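Local coordinates for protein dihydropteroate synthase (Burkholderia cenocepacia, PDB 2Y5S) that probably catalyses the magnesium-dependent condensation of 4-aminobenzoate with (7,8-dihydropterin-6-yl)methyl diphosphate to form 7,8-dihydropteroate, a precursor of folate, at residues 23-28 / 59-64; 63-68 / 84-89; 98-103 / 117-122. One frame throughout, in Å; residues are numbered along the deposited sequence. Where two conformers were deposited one is given.

Contact 1: 23-28 / 59-64; sequences PLVMGI and GADLLD
Two carboxylates mark the ends of this strand pair. That of Asp61 carries the CD2 methyl of Leu24 over one of its flat sides, 3.9 Å from Asp61 CG, while its OD2 takes the N-H of Val25 through the anti lone pair. This bond is 2.9 Å from Val25 N to Asp61 OD2 and almost straight, at 174°; OD1 is drawn into a salt bridge with Arg22. Asp61 CG lies beside its own backbone N (chi1 -56°), which turns the acid back across the start of the neighbouring strand. At the other end Met26 SD rests over a flat side of the Asp64 carboxylate, 3.8 Å from Asp64 CG. The oxygens of Asp64 are engaged by Ser101, Asn122 and Arg270.

Between the two acids runs a parallel ladder. Val25 O is gripped twice, by Asp61 N at 2.8 Å, in the carbonyl plane, and by Leu62 N, tilted from it. Gly27 then bridges both ways, its N donating to Leu62 O and its O accepting from Asp64 N at 2.9 Å. Met26, Leu62 and Asp64 share one face of the sheet, where the bent end of Met26 (chi3 -68°) brings CE against Leu62 CD2. Further back, the Leu24 and Leu62 side chains cross at about a right angle, CB of the first against CD1 of the second.

The arrangement is the first neighbouring strand pair of a TIM barrel, joined in the chain by helix 45-58, which ends in a Schellman motif at Gly59. On the other side of strand 24-30, strand 268-271 hydrogen-bonds to Leu24, Met26 and Ile28. Outside, Val25 packs on helix 274-291 and Leu63 on helix 45-58, whereas Met26 also touches Ile268 and Arg270.

Contact 2: 63-68 / 84-89; sequences LDIGGE and ARVIPL
The backbone of strand 62-66 runs on into a loop at Gly67, and there its CA comes 5.6 Å from the CA of Arg85 on the flank of helix 79-93. This is the inner packing of a beta-alpha-beta unit of the TIM barrel: strand 62-66 leads into helix 79-93, which lies against the outside of the sheet before the chain returns in strand 100-103.

Apolar contact starts from Ile65, whose side chain points from the strand toward the helix. With CG2 anti to the backbone N and CG1 beside it (chi1 -60°), the CG2 branch meets two residues of the helix. It reaches CG1 of Val86 at 4.1 Å and, by nearly the same span, CD1 of Leu89 at 4.0 Å. Val86 and Leu89, about one turn apart on the inner side of the helix, both reach the strand, and both slant across the isoleucine.

Val86 divides its two methyls between strand and loop. While CG1 serves Ile65, CG2 comes over the backbone of Gly67, 3.6 Å from Gly67 N, an approach made possible because the glycine has no side chain of its own.

The same residues bind the helix into its surroundings: Val86 also touches Ile102 on the next strand, and Leu89 touches Ala31 and Leu49. Ile65 extends the seam along helix 79-93 to Val90 and Leu93.

At the outer end the partly exposed Arg85 brings its CD to the Gly67 carbonyl. Its chain bends at chi3, and Gly67 O lies obliquely to the guanidinium, 3.2 Å from Arg85 CD and 3.3 Å from Arg85 NE.

Contact 3: 98-103 / 117-122; sequences VPLSID and GADLIN. With 78H (7,8-dihydropteroate), chain P.
Asn122 and Asp103, side by side near the C-terminal ends of two parallel strands, present their polar groups to 7,8-dihydropteroate. Asn122 ND2 donates to 78H N1 at 3.0 Å, the sound bond of the amide to the pterin; its OD1 faces 78H N2, but at a modelled separation too short to be reliable, so the length of that bond is doubtful. A second partner of ND2, Asp64 OD2, helps to fix the turn of the amide. With CG anti to the backbone N (chi1 175°), the amide stands off the face shared with Ser101 and Asp103, toward the ligand. Asp103 offers both oxygens to 78H N8, each in a weak bond; the distance from Asp103 OD1 to 78H N8 is 3.4 Å. Thr70 OG1 is hydrogen-bonded to Asp103 OD2, and a water gives one proton to Asp103 OD1 at 2.8 Å and the other to Asn122 O at 2.9 Å, tying the two strands together.

Behind the pocket a parallel ladder joins the two backbones. Asp119 OD2, through its anti lone pair, accepts from Leu100 N at 2.9 Å and also meets Arg15 in a salt bridge. Leu100 O receives two donors, Asp119 N in the carbonyl plane and Leu120 N tilted from it. Ile102 N donates to Leu120 O, and Ile102 O accepts from Asn122 N at 2.8 Å. Ser101 OG, packed against Asn122 CB, is hydrogen-bonded to Asp64.

On the opposite face, Ile102 CG1 presses on Ala118 CB at 3.4 Å, tighter than usual. Helices 79-93 and 107-115 cover this side: Ile102 touches Val86, Val90 and Ala113, and Ile121 lies on Met110 and Leu114. Pro99 packs on strand 16-18, in a separate antiparallel hairpin. Within the TIM barrel, strand 62-66 adjoins 100-103 and strand 142-146 adjoins 120-123.

How the contacts relate
All three contacts belong to one parallel TIM-barrel sheet, in which strands 24-30, 62-66, 100-103 and 120-123 are successive neighbours. Contact 1 joins the first two and contact 3 the last two, their centres 11 Å apart. Contact 2 starts from strand 62-66, shared with contact 1, and turns outward to helix 79-93, which leads along the chain into contact 3; its centre lies 15 Å from that of contact 1 and 10 Å from that of contact 3. Strand 62-66 bonds to strand 100-103 through Leu63 O and Ser101 N, 2.7 Å apart. Asp64, on the strand common to contacts 1 and 2, is hydrogen-bonded to Ser101 and to the ligand-binding Asn122 of contact 3.

Contact 1: 23-28 / 59-64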
loop_
_atom_site.group_PDB
_atom_site.type_symbol
_atom_site.label_atom_id
_atom_site.label_comp_id
_atom_site.label_asym_id
_atom_site.label_seq_id
_atom_site.Cartn_x
_atom_site.Cartn_y
_atom_site.Cartn_z
ATOM N N PRO B 23 -2.702 11.026 -8.777
ATOM C CA PRO B 23 -4.059 10.596 -8.526
ATOM C C PRO B 23 -4.670 11.422 -7.433
ATOM O O PRO B 23 -3.955 11.924 -6.549
ATOM C CB PRO B 23 -3.900 9.140 -8.063
ATOM C CG PRO B 23 -2.509 9.021 -7.625
ATOM C CD PRO B 23 -1.716 9.988 -8.428
ATOM N N LEU B 24 -5.975 11.584 -7.505
ATOM C CA LEU B 24 -6.711 12.406 -6.547
ATOM C C LEU B 24 -7.469 11.552 -5.562
ATOM O O LEU B 24 -7.892 10.443 -5.872
ATOM C CB LEU B 24 -7.691 13.343 -7.286
ATOM C CG LEU B 24 -7.069 14.362 -8.245
ATOM C CD1 LEU B 24 -8.179 15.324 -8.757
ATOM C CD2 LEU B 24 -5.885 15.155 -7.679
ATOM N N VAL B 25 -7.610 12.070 -4.350
ATOM C CA VAL B 25 -8.313 11.388 -3.280
ATOM C C VAL B 25 -9.722 12.015 -3.042
ATOM O O VAL B 25 -9.872 13.212 -2.749
ATOM C CB VAL B 25 -7.461 11.420 -2.020
ATOM C CG1 VAL B 25 -8.220 10.842 -0.833
ATOM C CG2 VAL B 25 -6.118 10.679 -2.301
ATOM N N MET B 26 -10.746 11.191 -3.211
ATOM C CA MET B 26 -12.135 11.595 -2.962
ATOM C C MET B 26 -12.561 11.055 -1.599
ATOM O O MET B 26 -12.670 9.841 -1.419
ATOM C CB MET B 26 -13.049 11.032 -4.042
ATOM C CG MET B 26 -14.551 11.105 -3.723
ATOM S SD MET B 26 -15.624 10.388 -5.003
ATOM C CE MET B 26 -15.368 11.579 -6.318
ATOM N N GLY B 27 -12.804 11.948 -0.640
ATOM C CA GLY B 27 -13.184 11.533 0.708
ATOM C C GLY B 27 -14.684 11.293 0.781
ATOM O O GLY B 27 -15.466 12.103 0.296
ATOM N N ILE B 28 -15.083 10.200 1.422
ATOM C CA ILE B 28 -16.477 9.814 1.480
ATOM C C ILE B 28 -17.109 10.555 2.652
ATOM O O ILE B 28 -16.698 10.377 3.800
ATOM C CB ILE B 28 -16.649 8.296 1.672
ATOM C CG1 ILE B 28 -16.069 7.523 0.477
ATOM C CG2 ILE B 28 -18.144 7.940 1.867
ATOM C CD1 ILE B 28 -15.773 6.043 0.807
ATOM N N GLY B 59 -6.088 16.224 3.391
ATOM C CA GLY B 59 -5.598 16.194 2.015
ATOM C C GLY B 59 -6.608 15.716 0.983
ATOM O O GLY B 59 -6.230 15.436 -0.148
ATOM N N ALA B 60 -7.890 15.636 1.339
ATOM C CA ALA B 60 -8.908 15.254 0.351
ATOM C C ALA B 60 -8.904 16.255 -0.802
ATOM O O ALA B 60 -8.893 17.477 -0.574
ATOM C CB ALA B 60 -10.283 15.201 0.989
ATOM N N ASP B 61 -8.930 15.743 -2.028
ATOM C CA ASP B 61 -9.024 16.592 -3.232
ATOM C C ASP B 61 -10.473 16.757 -3.725
ATOM O O ASP B 61 -10.780 17.713 -4.431
ATOM C CB ASP B 61 -8.195 15.980 -4.352
ATOM C CG ASP B 61 -6.765 15.768 -3.955
ATOM O OD1 ASP B 61 -6.085 16.766 -3.664
ATOM O OD2 ASP B 61 -6.314 14.611 -3.948
ATOM N N LEU B 62 -11.342 15.808 -3.384
ATOM C CA LEU B 62 -12.773 15.903 -3.675
ATOM C C LEU B 62 -13.530 15.361 -2.479
ATOM O O LEU B 62 -12.975 14.570 -1.702
ATOM C CB LEU B 62 -13.181 15.080 -4.907
ATOM C CG LEU B 62 -12.464 15.201 -6.257
ATOM C CD1 LEU B 62 -11.272 14.236 -6.266
ATOM C CD2 LEU B 62 -13.439 14.883 -7.407
ATOM N N LEU B 63 -14.800 15.776 -2.354
ATOM C CA LEU B 63 -15.696 15.235 -1.342
ATOM C C LEU B 63 -16.905 14.606 -2.012
ATOM O O LEU B 63 -17.496 15.213 -2.903
ATOM C CB LEU B 63 -16.164 16.329 -0.378
ATOM C CG LEU B 63 -15.048 17.000 0.414
ATOM C CD1 LEU B 63 -15.596 18.238 1.156
ATOM C CD2 LEU B 63 -14.409 15.982 1.361
ATOM N N ASP B 64 -17.273 13.403 -1.571
ATOM C CA ASP B 64 -18.423 12.699 -2.131
ATOM C C ASP B 64 -19.535 12.722 -1.090
ATOM O O ASP B 64 -19.398 12.162 0.003
ATOM C CB ASP B 64 -18.052 11.262 -2.544
ATOM C CG ASP B 64 -19.103 10.601 -3.475
ATOM O OD1 ASP B 64 -19.687 11.279 -4.348
ATOM O OD2 ASP B 64 -19.341 9.383 -3.344
#

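Contact 2: 63-68 / 84-89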
loop_
_atom_site.group_PDB
_atom_site.type_symbol
_atom_site.label_atom_id
_atom_site.label_comp_id
_atom_site.label_asym_id
_atom_site.label_seq_id
_atom_site.Cartn_x
_atom_site.Cartn_y
_atom_site.Cartn_z
ATOM N N LEU B 63 -14.800 15.776 -2.354
ATOM C CA LEU B 63 -15.696 15.235 -1.342
ATOM C C LEU B 63 -16.905 14.606 -2.012
ATOM O O LEU B 63 -17.496 15.213 -2.903
ATOM C CB LEU B 63 -16.164 16.329 -0.378
ATOM C CG LEU B 63 -15.048 17.000 0.414
ATOM C CD1 LEU B 63 -15.596 18.238 1.156
ATOM C CD2 LEU B 63 -14.409 15.982 1.361
ATOM N N ASP B 64 -17.273 13.403 -1.571
ATOM C CA ASP B 64 -18.423 12.699 -2.131
ATOM C C ASP B 64 -19.535 12.722 -1.090
ATOM O O ASP B 64 -19.398 12.162 0.003
ATOM C CB ASP B 64 -18.052 11.262 -2.544
ATOM C CG ASP B 64 -19.103 10.601 -3.475
ATOM O OD1 ASP B 64 -19.687 11.279 -4.348
ATOM O OD2 ASP B 64 -19.341 9.383 -3.344
ATOM N N ILE B 65 -20.603 13.436 -1.422
ATOM C CA ILE B 65 -21.727 13.648 -0.532
ATOM C C ILE B 65 -22.813 12.651 -0.911
ATOM O O ILE B 65 -23.263 12.634 -2.051
ATOM C CB ILE B 65 -22.328 15.067 -0.695
ATOM C CG1 ILE B 65 -21.302 16.167 -0.392
ATOM C CG2 ILE B 65 -23.547 15.224 0.208
ATOM C CD1 ILE B 65 -21.745 17.545 -0.890
ATOM N N GLY B 66 -23.229 11.825 0.039
ATOM C CA GLY B 66 -24.299 10.867 -0.202
ATOM C C GLY B 66 -25.302 10.888 0.926
ATOM O O GLY B 66 -24.923 10.704 2.082
ATOM N N GLY B 67 -26.576 11.111 0.585
ATOM C CA GLY B 67 -27.674 11.113 1.555
ATOM C C GLY B 67 -28.353 9.761 1.720
ATOM O O GLY B 67 -29.322 9.636 2.467
ATOM N N GLU B 68 -27.845 8.745 1.022
ATOM C CA GLU B 68 -28.422 7.400 1.061
ATOM C C GLU B 68 -27.368 6.372 1.457
ATOM O O GLU B 68 -26.191 6.701 1.619
ATOM C CB GLU B 68 -28.989 7.053 -0.322
ATOM C CG GLU B 68 -29.815 5.758 -0.385
ATOM C CD GLU B 68 -30.673 5.655 -1.629
ATOM O OE1 GLU B 68 -30.899 6.691 -2.294
ATOM O OE2 GLU B 68 -31.123 4.533 -1.942
ATOM N N ALA B 84 -33.118 16.869 1.586
ATOM C CA ALA B 84 -32.873 17.643 2.812
ATOM C C ALA B 84 -31.487 17.406 3.421
ATOM O O ALA B 84 -30.976 18.263 4.139
ATOM C CB ALA B 84 -33.951 17.343 3.845
ATOM N N ARG B 85 -30.899 16.240 3.153
ATOM C CA ARG B 85 -29.546 15.917 3.611
ATOM C C ARG B 85 -28.492 16.499 2.677
ATOM O O ARG B 85 -27.494 17.068 3.126
ATOM C CB ARG B 85 -29.330 14.402 3.642
ATOM C CG ARG B 85 -30.172 13.615 4.638
ATOM C CD ARG B 85 -30.437 12.192 4.103
ATOM N NE ARG B 85 -30.403 11.158 5.135
ATOM C CZ ARG B 85 -31.308 11.001 6.095
ATOM N NH1 ARG B 85 -32.352 11.821 6.201
ATOM N NH2 ARG B 85 -31.164 10.016 6.975
ATOM N N VAL B 86 -28.705 16.332 1.375
ATOM C CA VAL B 86 -27.669 16.608 0.386
ATOM C C VAL B 86 -27.552 18.086 0.031
ATOM O O VAL B 86 -26.452 18.628 0.008
ATOM C CB VAL B 86 -27.909 15.799 -0.915
ATOM C CG1 VAL B 86 -26.891 16.171 -1.976
ATOM C CG2 VAL B 86 -27.855 14.305 -0.626
ATOM N N ILE B 87 -28.679 18.735 -0.244
ATOM C CA ILE B 87 -28.657 20.106 -0.762
ATOM C C ILE B 87 -28.002 21.107 0.206
ATOM O O ILE B 87 -27.126 21.864 -0.211
ATOM C CB ILE B 87 -30.065 20.579 -1.215
ATOM C CG1 ILE B 87 -30.568 19.725 -2.384
ATOM C CG2 ILE B 87 -30.050 22.045 -1.605
ATOM C CD1 ILE B 87 -29.595 19.592 -3.523
ATOM N N PRO B 88 -28.393 21.099 1.497
ATOM C CA PRO B 88 -27.730 22.041 2.412
ATOM C C PRO B 88 -26.232 21.797 2.638
ATOM O O PRO B 88 -25.515 22.741 2.941
ATOM C CB PRO B 88 -28.525 21.883 3.720
ATOM C CG PRO B 88 -29.880 21.422 3.279
ATOM C CD PRO B 88 -29.568 20.471 2.134
ATOM N N LEU B 89 -25.749 20.564 2.488
ATOM C CA LEU B 89 -24.297 20.312 2.521
ATOM C C LEU B 89 -23.608 20.889 1.277
ATOM O O LEU B 89 -22.520 21.453 1.375
ATOM C CB LEU B 89 -23.974 18.817 2.653
ATOM C CG LEU B 89 -24.296 18.130 3.982
ATOM C CD1 LEU B 89 -23.862 16.658 3.950
ATOM C CD2 LEU B 89 -23.663 18.875 5.181
#

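Contact 3: 98-103 / 117-122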
loop_
_atom_site.group_PDB
_atom_site.type_symbol
_atom_site.label_atom_id
_atom_site.label_comp_id
_atom_site.label_asym_id
_atom_site.label_seq_id
_atom_site.Cartn_x
_atom_site.Cartn_y
_atom_site.Cartn_z
ATOM N N VAL B 98 -13.636 23.167 -3.293
ATOM C CA VAL B 98 -13.150 21.801 -3.455
ATOM C C VAL B 98 -14.227 21.019 -4.218
ATOM O O VAL B 98 -15.414 21.185 -3.974
ATOM C CB VAL B 98 -12.817 21.129 -2.089
ATOM C CG1 VAL B 98 -14.026 21.104 -1.178
ATOM C CG2 VAL B 98 -12.273 19.732 -2.287
ATOM N N PRO B 99 -13.814 20.198 -5.200
ATOM C CA PRO B 99 -14.872 19.517 -5.941
ATOM C C PRO B 99 -15.877 18.768 -5.049
ATOM O O PRO B 99 -15.489 18.025 -4.135
ATOM C CB PRO B 99 -14.103 18.555 -6.846
ATOM C CG PRO B 99 -12.760 19.257 -7.084
ATOM C CD PRO B 99 -12.486 20.055 -5.843
ATOM N N LEU B 100 -17.161 19.012 -5.319
ATOM C CA LEU B 100 -18.261 18.380 -4.623
ATOM C C LEU B 100 -18.918 17.345 -5.536
ATOM O O LEU B 100 -19.555 17.693 -6.530
ATOM C CB LEU B 100 -19.294 19.427 -4.175
ATOM C CG LEU B 100 -18.781 20.542 -3.252
ATOM C CD1 LEU B 100 -19.914 21.463 -2.783
ATOM C CD2 LEU B 100 -18.022 19.970 -2.052
ATOM N N SER B 101 -18.752 16.073 -5.179
ATOM C CA SER B 101 -19.347 14.973 -5.902
ATOM C C SER B 101 -20.618 14.553 -5.168
ATOM O O SER B 101 -20.666 14.588 -3.926
ATOM C CB SER B 101 -18.373 13.803 -5.989
ATOM O OG SER B 101 -19.024 12.630 -6.419
ATOM N N ILE B 102 -21.637 14.162 -5.930
ATOM C CA ILE B 102 -22.900 13.737 -5.353
ATOM C C ILE B 102 -23.136 12.256 -5.655
ATOM O O ILE B 102 -23.232 11.875 -6.812
ATOM C CB ILE B 102 -24.089 14.531 -5.914
ATOM C CG1 ILE B 102 -23.821 16.037 -5.861
ATOM C CG2 ILE B 102 -25.339 14.166 -5.153
ATOM C CD1 ILE B 102 -23.737 16.603 -4.438
ATOM N N ASP B 103 -23.226 11.449 -4.598
ATOM C CA ASP B 103 -23.457 10.008 -4.706
ATOM C C ASP B 103 -24.961 9.761 -4.758
ATOM O O ASP B 103 -25.634 9.599 -3.721
ATOM C CB ASP B 103 -22.805 9.284 -3.524
ATOM C CG ASP B 103 -23.002 7.751 -3.550
ATOM O OD1 ASP B 103 -23.336 7.150 -4.598
ATOM O OD2 ASP B 103 -22.770 7.145 -2.491
ATOM N N GLY B 117 -25.205 23.728 -7.276
ATOM C CA GLY B 117 -23.819 24.012 -7.656
ATOM C C GLY B 117 -22.834 22.889 -7.396
ATOM O O GLY B 117 -21.640 23.144 -7.229
ATOM N N ALA B 118 -23.309 21.641 -7.398
ATOM C CA ALA B 118 -22.418 20.493 -7.304
ATOM C C ALA B 118 -21.596 20.378 -8.591
ATOM O O ALA B 118 -22.026 20.817 -9.664
ATOM C CB ALA B 118 -23.194 19.202 -7.037
ATOM N N ASP B 119 -20.426 19.768 -8.457
ATOM C CA ASP B 119 -19.440 19.695 -9.519
ATOM C C ASP B 119 -19.419 18.358 -10.266
ATOM O O ASP B 119 -18.983 18.296 -11.406
ATOM C CB ASP B 119 -18.058 19.937 -8.906
ATOM C CG ASP B 119 -17.945 21.293 -8.247
ATOM O OD1 ASP B 119 -18.075 22.308 -8.948
ATOM O OD2 ASP B 119 -17.726 21.347 -7.018
ATOM N N LEU B 120 -19.850 17.282 -9.614
ATOM C CA LEU B 120 -19.754 15.947 -10.190
ATOM C C LEU B 120 -20.929 15.086 -9.714
ATOM O O LEU B 120 -21.292 15.119 -8.530
ATOM C CB LEU B 120 -18.416 15.307 -9.794
ATOM C CG LEU B 120 -17.936 14.008 -10.473
ATOM C CD1 LEU B 120 -16.482 13.775 -10.107
ATOM C CD2 LEU B 120 -18.783 12.797 -10.094
ATOM N N ILE B 121 -21.538 14.347 -10.645
ATOM C CA ILE B 121 -22.567 13.365 -10.308
ATOM C C ILE B 121 -21.981 11.967 -10.430
ATOM O O ILE B 121 -21.473 11.558 -11.485
ATOM C CB ILE B 121 -23.842 13.506 -11.167
ATOM C CG1 ILE B 121 -24.421 14.931 -11.088
ATOM C CG2 ILE B 121 -24.888 12.474 -10.733
ATOM C CD1 ILE B 121 -24.909 15.368 -9.670
ATOM N N ASN B 122 -22.042 11.250 -9.311
ATOM C CA ASN B 122 -21.469 9.951 -9.175
ATOM C C ASN B 122 -22.609 8.937 -9.059
ATOM O O ASN B 122 -23.248 8.859 -8.011
ATOM C CB ASN B 122 -20.606 9.934 -7.906
ATOM C CG ASN B 122 -20.049 8.562 -7.608
ATOM O OD1 ASN B 122 -19.857 7.781 -8.514
ATOM N ND2 ASN B 122 -19.799 8.263 -6.330
HETATM O O4 78H P . -17.348 2.001 -5.576
HETATM C C4 78H P . -18.068 2.993 -5.701
HETATM C C5 78H P . -19.105 3.282 -4.789
HETATM N N3 78H P . -17.875 3.854 -6.793
HETATM C C9 78H P . -19.893 4.431 -5.029
HETATM N N5 78H P . -19.307 2.513 -3.689
HETATM C C2 78H P . -18.726 4.985 -6.986
HETATM N N8 78H P . -20.924 4.773 -4.164
HETATM N N1 78H P . -19.692 5.239 -6.090
HETATM C C6 78H P . -20.323 2.772 -2.842
HETATM N N2 78H P . -18.569 5.787 -8.051
HETATM C C7 78H P . -21.368 3.860 -3.104
HETATM C C10 78H P . -20.495 1.960 -1.590
HETATM N N11 78H P . -21.238 0.728 -1.879
HETATM C C15 78H P . -20.753 -0.428 -1.445
HETATM C C16 78H P . -20.629 -1.516 -2.303
HETATM C C17 78H P . -20.343 -0.518 -0.114
HETATM C C18 78H P . -20.113 -2.708 -1.827
HETATM C C19 78H P . -19.824 -1.715 0.364
HETATM C C20 78H P . -19.715 -2.808 -0.492
HETATM C C21 78H P . -19.112 -4.119 0.023
HETATM O O22 78H P . -18.776 -4.936 -0.837
HETATM O O23 78H P . -18.866 -4.247 1.243
HETATM O O HOH W 1 -24.933 6.803 -6.904
#